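Local structure of extracellular solute-binding protein, family 7 (Colwellia psychrerythraea, 4PET) at residues H337-R340 and A341-N344; K289-P292 and N293-M296; A306-Q309 and A310-L314. The protein probably captures pyruvate together with a calcium ion in the periplasm and delivers it to a TRAP-type membrane transporter. All blocks are in the same frame, centred on the assembly; numbering follows the deposited sequence.

Interaction 1. Residues H337-R340 and A341-N344; sequences HQIR and AWTN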
loop_
_atom_site.group_PDB
_atom_site.type_symbol
_atom_site.label_atom_id
_atom_site.label_comp_id
_atom_site.label_asym_id
_atom_site.label_seq_id
_atom_site.Cartn_x
_atom_site.Cartn_y
_atom_site.Cartn_z
ATOM N N HIS A 337 -13.999 9.847 5.578
ATOM C CA HIS A 337 -13.929 10.767 6.713
ATOM C C HIS A 337 -13.125 10.148 7.876
ATOM O O HIS A 337 -12.328 10.833 8.557
ATOM C CB HIS A 337 -15.344 11.170 7.153
ATOM C CG HIS A 337 -15.389 11.978 8.413
ATOM N ND1 HIS A 337 -15.049 13.316 8.456
ATOM C CD2 HIS A 337 -15.732 11.638 9.680
ATOM C CE1 HIS A 337 -15.183 13.765 9.692
ATOM N NE2 HIS A 337 -15.601 12.769 10.454
ATOM N N GLN A 338 -13.332 8.853 8.097
ATOM C CA GLN A 338 -12.734 8.164 9.225
ATOM C C GLN A 338 -11.253 7.911 9.029
ATOM O O GLN A 338 -10.438 8.241 9.901
ATOM C CB GLN A 338 -13.433 6.842 9.456
ATOM C CG GLN A 338 -12.742 5.958 10.466
ATOM C CD GLN A 338 -13.583 4.764 10.818
ATOM O OE1 GLN A 338 -13.285 3.626 10.429
ATOM N NE2 GLN A 338 -14.655 5.015 11.540
ATOM N N ILE A 339 -10.908 7.352 7.871
ATOM C CA ILE A 339 -9.515 6.991 7.599
ATOM C C ILE A 339 -8.646 8.229 7.280
ATOM O O ILE A 339 -7.484 8.269 7.666
ATOM C CB ILE A 339 -9.425 5.920 6.476
ATOM C CG1 ILE A 339 -8.058 5.258 6.463
ATOM C CG2 ILE A 339 -9.751 6.515 5.063
ATOM C CD1 ILE A 339 -7.812 4.422 7.651
ATOM N N ARG A 340 -9.212 9.254 6.644
ATOM C CA ARG A 340 -8.420 10.440 6.292
ATOM C C ARG A 340 -7.888 11.104 7.542
ATOM O O ARG A 340 -6.800 11.688 7.556
ATOM C CB ARG A 340 -9.273 11.442 5.518
ATOM C CG ARG A 340 -8.608 12.804 5.246
ATOM C CD ARG A 340 -7.353 12.692 4.388
ATOM N NE ARG A 340 -7.562 11.782 3.266
ATOM C CZ ARG A 340 -8.029 12.154 2.077
ATOM N NH1 ARG A 340 -8.327 13.420 1.838
ATOM N NH2 ARG A 340 -8.187 11.258 1.111
ATOM N N ALA A 341 -8.655 11.034 8.615
ATOM C CA ALA A 341 -8.183 11.642 9.855
ATOM C C ALA A 341 -6.853 10.989 10.272
ATOM O O ALA A 341 -5.922 11.664 10.744
ATOM C CB ALA A 341 -9.250 11.508 10.948
ATOM N N TRP A 342 -6.747 9.680 10.088
ATOM C CA TRP A 342 -5.533 8.958 10.459
ATOM C C TRP A 342 -4.386 9.243 9.491
ATOM O O TRP A 342 -3.223 9.363 9.886
ATOM C CB TRP A 342 -5.796 7.445 10.484
ATOM C CG TRP A 342 -4.520 6.626 10.563
ATOM C CD1 TRP A 342 -4.101 5.671 9.681
ATOM C CD2 TRP A 342 -3.491 6.732 11.559
ATOM N NE1 TRP A 342 -2.890 5.168 10.074
ATOM C CE2 TRP A 342 -2.485 5.807 11.218
ATOM C CE3 TRP A 342 -3.331 7.508 12.712
ATOM C CZ2 TRP A 342 -1.336 5.629 11.998
ATOM C CZ3 TRP A 342 -2.192 7.335 13.481
ATOM C CH2 TRP A 342 -1.205 6.415 13.120
ATOM N N THR A 343 -4.712 9.279 8.209
ATOM C CA THR A 343 -3.744 9.659 7.193
ATOM C C THR A 343 -3.147 11.028 7.493
ATOM O O THR A 343 -1.946 11.214 7.361
ATOM C CB THR A 343 -4.439 9.709 5.819
ATOM O OG1 THR A 343 -4.753 8.370 5.403
ATOM C CG2 THR A 343 -3.559 10.413 4.780
ATOM N N ASN A 344 -4.002 11.977 7.879
ATOM C CA ASN A 344 -3.599 13.326 8.212
ATOM C C ASN A 344 -2.729 13.377 9.455
ATOM O O ASN A 344 -1.786 14.153 9.527
ATOM C CB ASN A 344 -4.835 14.213 8.481
ATOM C CG ASN A 344 -5.543 14.662 7.199
ATOM O OD1 ASN A 344 -4.994 14.578 6.110
ATOM N ND2 ASN A 344 -6.757 15.168 7.345
#

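Interaction 2. Residues K289-P292 and N293-M296; sequences KDYP and NVQM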
loop_
_atom_site.group_PDB
_atom_site.type_symbol
_atom_site.label_atom_id
_atom_site.label_comp_id
_atom_site.label_asym_id
_atom_site.label_seq_id
_atom_site.Cartn_x
_atom_site.Cartn_y
_atom_site.Cartn_z
ATOM N N LYS A 289 14.558 16.150 -15.777
ATOM C CA LYS A 289 15.873 16.365 -16.363
ATOM C C LYS A 289 15.886 16.350 -17.906
ATOM O O LYS A 289 16.734 16.976 -18.524
ATOM C CB LYS A 289 16.830 15.305 -15.794
ATOM C CG LYS A 289 18.096 15.130 -16.580
ATOM C CD LYS A 289 18.931 13.959 -16.080
ATOM C CE LYS A 289 20.356 14.029 -16.653
ATOM N NZ LYS A 289 20.379 14.322 -18.122
ATOM N N ASP A 290 14.950 15.632 -18.517
ATOM C CA ASP A 290 15.058 15.297 -19.939
ATOM C C ASP A 290 13.933 15.895 -20.806
ATOM O O ASP A 290 13.867 15.623 -22.003
ATOM C CB ASP A 290 15.048 13.762 -20.117
ATOM C CG ASP A 290 16.214 13.058 -19.396
ATOM O OD1 ASP A 290 17.326 13.632 -19.386
ATOM O OD2 ASP A 290 16.011 11.931 -18.850
ATOM N N TYR A 291 13.044 16.691 -20.214
ATOM C CA TYR A 291 11.875 17.195 -20.957
ATOM C C TYR A 291 11.677 18.676 -20.811
ATOM O O TYR A 291 10.686 19.104 -20.218
ATOM C CB TYR A 291 10.593 16.517 -20.479
ATOM C CG TYR A 291 10.578 15.046 -20.717
ATOM C CD1 TYR A 291 11.459 14.204 -20.047
ATOM C CD2 TYR A 291 9.670 14.482 -21.620
ATOM C CE1 TYR A 291 11.441 12.833 -20.281
ATOM C CE2 TYR A 291 9.648 13.143 -21.845
ATOM C CZ TYR A 291 10.536 12.317 -21.194
ATOM O OH TYR A 291 10.489 10.961 -21.446
ATOM N N PRO A 292 12.582 19.471 -21.403
ATOM C CA PRO A 292 12.542 20.932 -21.256
ATOM C C PRO A 292 11.247 21.573 -21.782
ATOM O O PRO A 292 10.921 22.719 -21.440
ATOM C CB PRO A 292 13.743 21.404 -22.081
ATOM C CG PRO A 292 14.061 20.288 -23.013
ATOM C CD PRO A 292 13.671 19.023 -22.287
ATOM N N ASN A 293 10.511 20.851 -22.618
ATOM C CA ASN A 293 9.294 21.416 -23.179
ATOM C C ASN A 293 7.997 21.032 -22.454
ATOM O O ASN A 293 6.929 21.524 -22.797
ATOM C CB ASN A 293 9.223 21.083 -24.670
ATOM C CG ASN A 293 10.267 21.850 -25.469
ATOM O OD1 ASN A 293 10.325 23.066 -25.395
ATOM N ND2 ASN A 293 11.119 21.140 -26.194
ATOM N N VAL A 294 8.079 20.164 -21.451
ATOM C CA VAL A 294 6.907 19.858 -20.643
ATOM C C VAL A 294 6.831 20.896 -19.549
ATOM O O VAL A 294 7.814 21.154 -18.858
ATOM C CB VAL A 294 6.982 18.476 -19.991
ATOM C CG1 VAL A 294 5.791 18.275 -19.057
ATOM C CG2 VAL A 294 7.017 17.381 -21.041
ATOM N N GLN A 295 5.654 21.477 -19.393
ATOM C CA GLN A 295 5.401 22.551 -18.438
ATOM C C GLN A 295 4.338 22.084 -17.452
ATOM O O GLN A 295 3.191 21.950 -17.828
ATOM C CB GLN A 295 4.817 23.749 -19.204
ATOM C CG GLN A 295 5.656 24.249 -20.385
ATOM C CD GLN A 295 6.469 25.489 -20.034
ATOM O OE1 GLN A 295 5.953 26.441 -19.434
ATOM N NE2 GLN A 295 7.745 25.484 -20.403
HETATM N N MSE A 296 4.682 21.895 -16.193
HETATM C CA MSE A 296 3.710 21.384 -15.258
HETATM C C MSE A 296 2.804 22.502 -14.772
HETATM O O MSE A 296 3.249 23.609 -14.551
HETATM C CB MSE A 296 4.402 20.642 -14.108
HETATM C CG MSE A 296 4.814 19.185 -14.514
HETATM SE SE MSE A 296 4.809 17.892 -13.070
HETATM C CE MSE A 296 4.362 19.138 -11.702
#

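Interaction 3. Residues A306-Q309 and A310-L314; sequences AIVQ and ANDEL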
loop_
_atom_site.group_PDB
_atom_site.type_symbol
_atom_site.label_atom_id
_atom_site.label_comp_id
_atom_site.label_asym_id
_atom_site.label_seq_id
_atom_site.Cartn_x
_atom_site.Cartn_y
_atom_site.Cartn_z
ATOM N N ALA A 306 -15.185 25.340 -8.770
ATOM C CA ALA A 306 -16.299 24.873 -9.598
ATOM C C ALA A 306 -16.335 23.349 -9.747
ATOM O O ALA A 306 -17.408 22.732 -9.752
ATOM C CB ALA A 306 -16.260 25.529 -10.959
ATOM N N ILE A 307 -15.172 22.732 -9.886
ATOM C CA ILE A 307 -15.121 21.295 -10.037
ATOM C C ILE A 307 -15.521 20.567 -8.739
ATOM O O ILE A 307 -16.216 19.544 -8.796
ATOM C CB ILE A 307 -13.713 20.830 -10.490
ATOM C CG1 ILE A 307 -13.398 21.341 -11.899
ATOM C CG2 ILE A 307 -13.622 19.327 -10.510
ATOM C CD1 ILE A 307 -11.974 21.005 -12.324
ATOM N N VAL A 308 -15.081 21.079 -7.588
ATOM C CA VAL A 308 -15.431 20.484 -6.291
ATOM C C VAL A 308 -16.952 20.540 -6.104
ATOM O O VAL A 308 -17.592 19.564 -5.675
ATOM C CB VAL A 308 -14.762 21.237 -5.117
ATOM C CG1 VAL A 308 -15.395 20.846 -3.794
ATOM C CG2 VAL A 308 -13.256 20.993 -5.082
ATOM N N GLN A 309 -17.516 21.686 -6.467
ATOM C CA GLN A 309 -18.946 21.923 -6.332
ATOM C C GLN A 309 -19.739 20.994 -7.248
ATOM O O GLN A 309 -20.760 20.459 -6.848
ATOM C CB GLN A 309 -19.254 23.392 -6.648
ATOM C CG GLN A 309 -20.733 23.746 -6.608
ATOM C CD GLN A 309 -21.015 25.222 -6.797
ATOM O OE1 GLN A 309 -21.147 25.962 -5.829
ATOM N NE2 GLN A 309 -21.119 25.655 -8.048
ATOM N N ALA A 310 -19.278 20.836 -8.487
ATOM C CA ALA A 310 -20.000 20.036 -9.484
ATOM C C ALA A 310 -19.934 18.595 -9.033
ATOM O O ALA A 310 -20.909 17.878 -9.077
ATOM C CB ALA A 310 -19.370 20.181 -10.857
ATOM N N ASN A 311 -18.766 18.179 -8.565
ATOM C CA ASN A 311 -18.653 16.859 -7.978
ATOM C C ASN A 311 -19.661 16.634 -6.819
ATOM O O ASN A 311 -20.385 15.659 -6.838
ATOM C CB ASN A 311 -17.209 16.633 -7.529
ATOM C CG ASN A 311 -16.954 15.220 -7.047
ATOM O OD1 ASN A 311 -16.945 14.259 -7.830
ATOM N ND2 ASN A 311 -16.700 15.087 -5.746
ATOM N N ASP A 312 -19.692 17.518 -5.826
ATOM C CA ASP A 312 -20.660 17.439 -4.713
ATOM C C ASP A 312 -22.112 17.404 -5.239
ATOM O O ASP A 312 -22.947 16.637 -4.769
ATOM C CB ASP A 312 -20.547 18.667 -3.765
ATOM C CG ASP A 312 -19.292 18.664 -2.860
ATOM O OD1 ASP A 312 -18.596 17.635 -2.718
ATOM O OD2 ASP A 312 -19.017 19.734 -2.262
ATOM N N GLU A 313 -22.419 18.270 -6.192
ATOM C CA GLU A 313 -23.765 18.344 -6.732
ATOM C C GLU A 313 -24.149 17.015 -7.370
ATOM O O GLU A 313 -25.278 16.527 -7.204
ATOM C CB GLU A 313 -23.857 19.429 -7.780
ATOM C CG GLU A 313 -23.932 20.852 -7.271
ATOM C CD GLU A 313 -23.948 21.847 -8.430
ATOM O OE1 GLU A 313 -24.253 21.401 -9.562
ATOM O OE2 GLU A 313 -23.652 23.050 -8.221
ATOM N N LEU A 314 -23.210 16.428 -8.104
ATOM C CA LEU A 314 -23.487 15.199 -8.853
ATOM C C LEU A 314 -23.541 13.975 -7.952
ATOM O O LEU A 314 -24.295 13.042 -8.231
ATOM C CB LEU A 314 -22.432 14.960 -9.924
ATOM C CG LEU A 314 -22.782 15.366 -11.348
ATOM C CD1 LEU A 314 -21.704 14.855 -12.304
ATOM C CD2 LEU A 314 -24.166 14.843 -11.761
#

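Interaction 1. Residues H337-R340 and A341-N344
Arg340 and Asn344 stand one turn apart on the long helix 323-353, an i/i+4 pair fixed by ordinary alpha-helical bonding. Asn344 N donates to Arg340 O at 2.8 Å, and Thr343 N reaches Ile339 O at 3.0 Å in a nearly straight bond (N-H...O 168°). The same Ile339 carbonyl takes a second, weak bond from Trp342 N. Beside this backbone, the aliphatic part of the arginine passes the asparagine amide: Arg340 CD is 3.5 Å from Asn344 OD1, and Arg340 CG lies 3.7 Å from Asn344 ND2. This is van der Waals contact, with the guanidinium plane turned 61° from that of the amide. The arginine leaves with CG opposite its own N (chi1 173°) and then bends at chi2 and chi3, which turns the charged end away from Asn344, toward Glu119 and Gly114. On another side of the helix, Ile339 CD1 lies 4.4 Å from Trp342 CD1, a loose apolar approach at a slant to the indole.

Arg340 NH2 forms a salt bridge with Glu119 and also bonds Gly114 O, while Thr343 OG1 bonds the other carboxylate oxygen of Glu119; helix 323-353 is thereby tied to helix 117-126. The second subunit packs here too: Met277, Ser280 and Gly281 of its helix 255-290 meet Thr343, Trp342 and Gln338, and Leu351 of its helix 323-353 meets Arg340.

Interaction 2. Residues K289-P292 and N293-M296
Tyr291 and Val294 close a type I beta turn, with Pro292 and Asn293 at its two central positions. Val294 N donates to Tyr291 O at 3.1 Å; the N-H points well at the oxygen (161°), but the donor sits above the carbonyl plane, 51° out of it. The two side chains run alongside each other in the same direction, and Val294 CG2 touches Tyr291 CB at 3.7 Å and Tyr291 CD2 at 4.0 Å. That methyl meets the tyrosine because it lies beside its own backbone N, while CG1 points away from that N (chi1 175°).

Further out, Tyr291 packs edge-to-face with His224 and also touches Leu219, and Val294 rests on His224 and Tyr230. Gln295 then enters strand 295-297, its backbone bonded to Pro228 and Tyr230, which fixes the exit from the turn along strand 229-231. Before the turn, on the side of helix 255-290, Lys289 NZ pairs with Asp290 OD1 at 3.4 Å, a salt bridge whose hydrogen bond is weak.

Chemically this is a surface reversal with one backbone bond and a small apolar patch; proline's restricted phi suits the first central position of a type I turn and probably favours the bend, which the bond and the patch also hold.

Interaction 3. Residues A306-Q309 and A310-L314
The Gln309 amide and the Glu313 carboxylate, one helical turn apart, cross at a slant with their planes 25° from parallel. Glu313 OE2 lies to one side of the amide plane, set back toward the aliphatic chain: it is 3.4 Å from Gln309 CG and 3.6 Å from Gln309 NE2, a packing contact. The other oxygen, OE1, makes a salt bridge with Lys185 NZ, on helix 177-185. Glu313 starts with CG beside its backbone N (chi1 -77°), leaning back over the preceding turn, and Glu313 CG comes within 3.2 Å of Gln309 O. With an alanine here, Lys185 would probably be left without this carboxylate mate, and the Gln309 side chain would be freer to turn.

One residue earlier, Asp312 lies alongside Val308 rather than across it, the two side chains pointing the same way. Asp312 CG lies 3.4 Å from Val308 O, and Asp312 OD2 is 4.1 Å from Val308 CG1.

The helix supplies the frame through successive i+4 bonds. Ala310 N reaches Ala306 O, Asn311 N reaches Ile307 O, Asp312 N donates to Val308 O at 2.9 Å with an angle of 172°, and Glu313 N bonds Gln309 O at 2.8 Å.

Helix 301-321 lies against helix 177-185, where Asn311 meets Phe178 and Val182, and Ala310 and Leu314 touch Lys185. Loop residues also pack here: Pro112 and Phe113 against Asn311, Phe113 also against Val308, and Trp234 against Ile307.

How the interactions relate
The three contacts follow one another along the C-terminal part of the chain: interaction 2 leads from helix 255-290 into strand 295-297, interaction 3 lies on the next helix, 301-321, and interaction 1 on the last, 323-353. None touches another. Interactions 1 and 3 have centres about 22 Å apart, and both reach the residues 112-114, Gly114 from Arg340, Pro112 and Phe113 from interaction 3. Interaction 2 is more remote, its centre about 34 Å from interaction 1 and 31 Å from interaction 3. Interaction 3 lies outside the pyruvate and calcium pocket: the Asn311 side chain is about 10 Å from that of Glu236, a calcium ligand, and about 11 Å from that of Tyr96.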